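Local coordinates for DNA damage response protein Rtt109, putative (Neosartorya fumigata, PDB 5ZB9) that probably acetylates lysine side chains of histone H3 with acetyl-CoA as donor, a modification linked to DNA replication and the DNA damage response, at residues A[23-28]-A[464-469]. Sequence-based numbering, arbitrary orientation.
Sequences VTIRHI and QRVEGR
Val-23 and Val-466 face each other as an antiparallel hydrogen-bonded pair, Val-466 N reaching Val-23 O at 2.7 Å and Val-23 N returning to Val-466 O at 2.9 Å. Ile-25 and Gln-464 repeat the reciprocal pattern, with Ile-25 N 2.9 Å from Gln-464 O; between these two pairs Thr-24 and Arg-465 form the non-hydrogen-bonded pair. The axes of the short strand segments pass 4.6 Å apart, their N-to-C directions at 137°, and the pairing spans three residue pairs. This illustrates how a short strand from late in the chain can add to a sheet that starts near the N-terminus: in this acetyltransferase fold, 464-467 pairs with the start of strand 22-35, which also carries strand 417-419 in parallel and strand 50-61 in antiparallel pairing. On the face covered by helix 9-16, Ile-25 CG1 lies 3.8 Å from Gln-464 CG, their side chains running alongside each other, while Val-466 CG2 packs 4.0 Å from Ile-25 CD1. His-416 takes the Gln-464 amide oxygen. On the other face the Arg-465 chain, CG beside the backbone N (chi1 -58°) and bent at chi2 (-148°), brings NH1 across to donate to Thr-24 OG1 at 2.7 Å, in the guanidinium plane. Glu-70 salt-bridges Arg-26 and Arg-465 through separate carboxylate oxygens.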
ATOM      1  N   VAL A  23      -7.797  21.526  -5.257  1.00 22.31           N
ATOM      2  CA  VAL A  23      -7.211  21.083  -3.999  1.00 28.12           C
ATOM      3  C   VAL A  23      -5.753  21.504  -3.927  1.00 25.39           C
ATOM      4  O   VAL A  23      -5.159  21.897  -4.928  1.00 28.75           O
ATOM      5  CB  VAL A  23      -7.306  19.549  -3.828  1.00 27.27           C
ATOM      6  CG1 VAL A  23      -8.762  19.095  -3.823  1.00 21.37           C
ATOM      7  CG2 VAL A  23      -6.517  18.847  -4.929  1.00 18.15           C
ATOM      8  N   THR A  24      -5.176  21.415  -2.738  1.00 26.31           N
ATOM      9  CA  THR A  24      -3.758  21.690  -2.549  1.00 23.37           C
ATOM     10  C   THR A  24      -3.093  20.411  -2.066  1.00 23.66           C
ATOM     11  O   THR A  24      -3.645  19.711  -1.219  1.00 23.10           O
ATOM     12  CB  THR A  24      -3.527  22.826  -1.532  1.00 24.81           C
ATOM     13  OG1 THR A  24      -4.163  24.020  -2.001  1.00 31.29           O
ATOM     14  CG2 THR A  24      -2.041  23.085  -1.320  1.00 22.62           C
ATOM     15  N   ILE A  25      -1.919  20.097  -2.606  1.00 23.05           N
ATOM     16  CA  ILE A  25      -1.227  18.881  -2.208  1.00 24.14           C
ATOM     17  C   ILE A  25       0.152  19.158  -1.624  1.00 25.23           C
ATOM     18  O   ILE A  25       0.875  20.056  -2.065  1.00 25.72           O
ATOM     19  CB  ILE A  25      -1.082  17.897  -3.392  1.00 17.27           C
ATOM     20  CG1 ILE A  25      -0.318  18.544  -4.546  1.00 16.94           C
ATOM     21  CG2 ILE A  25      -2.437  17.443  -3.851  1.00 16.06           C
ATOM     22  CD1 ILE A  25       0.115  17.568  -5.592  1.00 18.76           C
ATOM     23  N   ARG A  26       0.498  18.380  -0.610  1.00 21.36           N
ATOM     24  CA  ARG A  26       1.838  18.400  -0.060  1.00 22.67           C
ATOM     25  C   ARG A  26       2.315  16.958   0.044  1.00 28.51           C
ATOM     26  O   ARG A  26       1.784  16.146   0.803  1.00 27.99           O
ATOM     27  CB  ARG A  26       1.873  19.112   1.296  1.00 22.47           C
ATOM     28  CG  ARG A  26       1.518  20.596   1.188  1.00 26.62           C
ATOM     29  CD  ARG A  26       1.444  21.314   2.538  1.00 24.52           C
ATOM     30  NE  ARG A  26       1.223  22.749   2.360  1.00 27.74           N
ATOM     31  CZ  ARG A  26       0.025  23.327   2.320  1.00 29.77           C
ATOM     32  NH1 ARG A  26      -1.073  22.600   2.461  1.00 27.26           N
ATOM     33  NH2 ARG A  26      -0.076  24.635   2.143  1.00 31.99           N
ATOM     34  N   HIS A  27       3.305  16.645  -0.771  1.00 22.27           N
ATOM     35  CA  HIS A  27       3.883  15.330  -0.820  1.00 19.15           C
ATOM     36  C   HIS A  27       5.267  15.404  -0.182  1.00 27.58           C
ATOM     37  O   HIS A  27       6.165  16.057  -0.704  1.00 25.10           O
ATOM     38  CB  HIS A  27       3.940  14.857  -2.277  1.00 23.52           C
ATOM     39  CG  HIS A  27       4.712  13.592  -2.484  1.00 24.24           C
ATOM     40  ND1 HIS A  27       5.194  13.217  -3.719  1.00 25.53           N
ATOM     41  CD2 HIS A  27       5.088  12.619  -1.622  1.00 23.24           C
ATOM     42  CE1 HIS A  27       5.835  12.067  -3.608  1.00 28.09           C
ATOM     43  NE2 HIS A  27       5.788  11.685  -2.344  1.00 26.59           N
ATOM     44  N   ILE A  28       5.445  14.766   0.965  1.00 21.59           N
ATOM     45  CA  ILE A  28       6.769  14.759   1.554  1.00 26.45           C
ATOM     46  C   ILE A  28       7.281  13.334   1.559  1.00 26.16           C
ATOM     47  O   ILE A  28       6.506  12.390   1.652  1.00 27.13           O
ATOM     48  CB  ILE A  28       6.785  15.365   2.981  1.00 29.14           C
ATOM     49  CG1 ILE A  28       5.967  14.524   3.949  1.00 26.86           C
ATOM     50  CG2 ILE A  28       6.256  16.806   2.966  1.00 26.72           C
ATOM     51  CD1 ILE A  28       6.030  15.045   5.360  1.00 31.62           C
ATOM     52  N   GLN A 464       1.772  22.433  -3.850  1.00 25.65           N
ATOM     53  CA  GLN A 464       1.238  23.140  -5.002  1.00 25.68           C
ATOM     54  C   GLN A 464      -0.260  22.997  -5.034  1.00 21.99           C
ATOM     55  O   GLN A 464      -0.832  22.115  -4.391  1.00 27.03           O
ATOM     56  CB  GLN A 464       1.842  22.624  -6.310  1.00 27.19           C
ATOM     57  CG  GLN A 464       1.540  21.173  -6.622  1.00 25.51           C
ATOM     58  CD  GLN A 464       2.310  20.672  -7.835  1.00 29.72           C
ATOM     59  OE1 GLN A 464       3.376  20.081  -7.704  1.00 31.67           O
ATOM     60  NE2 GLN A 464       1.766  20.907  -9.021  1.00 31.32           N
ATOM     61  N   ARG A 465      -0.897  23.878  -5.783  1.00 25.02           N
ATOM     62  CA  ARG A 465      -2.335  23.845  -5.925  1.00 23.54           C
ATOM     63  C   ARG A 465      -2.686  23.168  -7.237  1.00 23.73           C
ATOM     64  O   ARG A 465      -1.987  23.326  -8.239  1.00 28.47           O
ATOM     65  CB  ARG A 465      -2.914  25.255  -5.852  1.00 20.22           C
ATOM     66  CG  ARG A 465      -2.577  25.971  -4.571  1.00 22.67           C
ATOM     67  CD  ARG A 465      -3.694  26.922  -4.188  1.00 23.73           C
ATOM     68  NE  ARG A 465      -3.252  27.943  -3.243  1.00 26.77           N
ATOM     69  CZ  ARG A 465      -3.097  27.749  -1.935  1.00 25.53           C
ATOM     70  NH1 ARG A 465      -3.328  26.560  -1.401  1.00 23.90           N
ATOM     71  NH2 ARG A 465      -2.700  28.747  -1.163  1.00 28.19           N
ATOM     72  N   VAL A 466      -3.762  22.397  -7.214  1.00 27.49           N
ATOM     73  CA  VAL A 466      -4.160  21.588  -8.352  1.00 28.39           C
ATOM     74  C   VAL A 466      -5.603  21.868  -8.729  1.00 28.54           C
ATOM     75  O   VAL A 466      -6.487  21.872  -7.871  1.00 31.75           O
ATOM     76  CB  VAL A 466      -4.014  20.088  -8.050  1.00 30.09           C
ATOM     77  CG1 VAL A 466      -4.456  19.269  -9.245  1.00 30.19           C
ATOM     78  CG2 VAL A 466      -2.582  19.763  -7.660  1.00 29.62           C
ATOM     79  N   GLU A 467      -5.847  22.108 -10.009  1.00 29.74           N
ATOM     80  CA  GLU A 467      -7.212  22.263 -10.477  1.00 35.72           C
ATOM     81  C   GLU A 467      -7.535  21.141 -11.447  1.00 32.43           C
ATOM     82  O   GLU A 467      -6.793  20.907 -12.400  1.00 32.21           O
ATOM     83  CB  GLU A 467      -7.414  23.624 -11.135  1.00 40.24           C
ATOM     84  CG  GLU A 467      -8.874  24.037 -11.251  1.00 49.10           C
ATOM     85  CD  GLU A 467      -9.054  25.344 -12.012  1.00 62.81           C
ATOM     86  OE1 GLU A 467     -10.205  25.660 -12.389  1.00 64.30           O
ATOM     87  OE2 GLU A 467      -8.044  26.050 -12.234  1.00 63.41           O
ATOM     88  N   GLY A 468      -8.637  20.440 -11.185  1.00 34.32           N
ATOM     89  CA  GLY A 468      -9.077  19.357 -12.045  1.00 35.46           C
ATOM     90  C   GLY A 468      -9.280  19.761 -13.498  1.00 39.92           C
ATOM     91  O   GLY A 468      -9.649  20.898 -13.800  1.00 36.92           O
ATOM     92  N   ARG A 469      -9.051  18.804 -14.391  1.00 39.84           N
ATOM     93  CA  ARG A 469      -9.100  19.018 -15.832  1.00 40.11           C
ATOM     94  C   ARG A 469      -9.992  17.991 -16.522  1.00 44.95           C
ATOM     95  O   ARG A 469     -10.321  18.130 -17.698  1.00 48.28           O
ATOM     96  CB  ARG A 469      -7.697  18.925 -16.424  1.00 34.80           C
ATOM     97  CG  ARG A 469      -7.086  20.225 -16.842  1.00 40.73           C
ATOM     98  CD  ARG A 469      -5.717  19.961 -17.451  1.00 39.50           C
ATOM     99  NE  ARG A 469      -4.651  20.070 -16.463  1.00 33.43           N
ATOM    100  CZ  ARG A 469      -3.450  19.527 -16.607  1.00 35.24           C
ATOM    101  NH1 ARG A 469      -3.172  18.824 -17.693  1.00 36.86           N
ATOM    102  NH2 ARG A 469      -2.531  19.684 -15.662  1.00 39.93           N
TER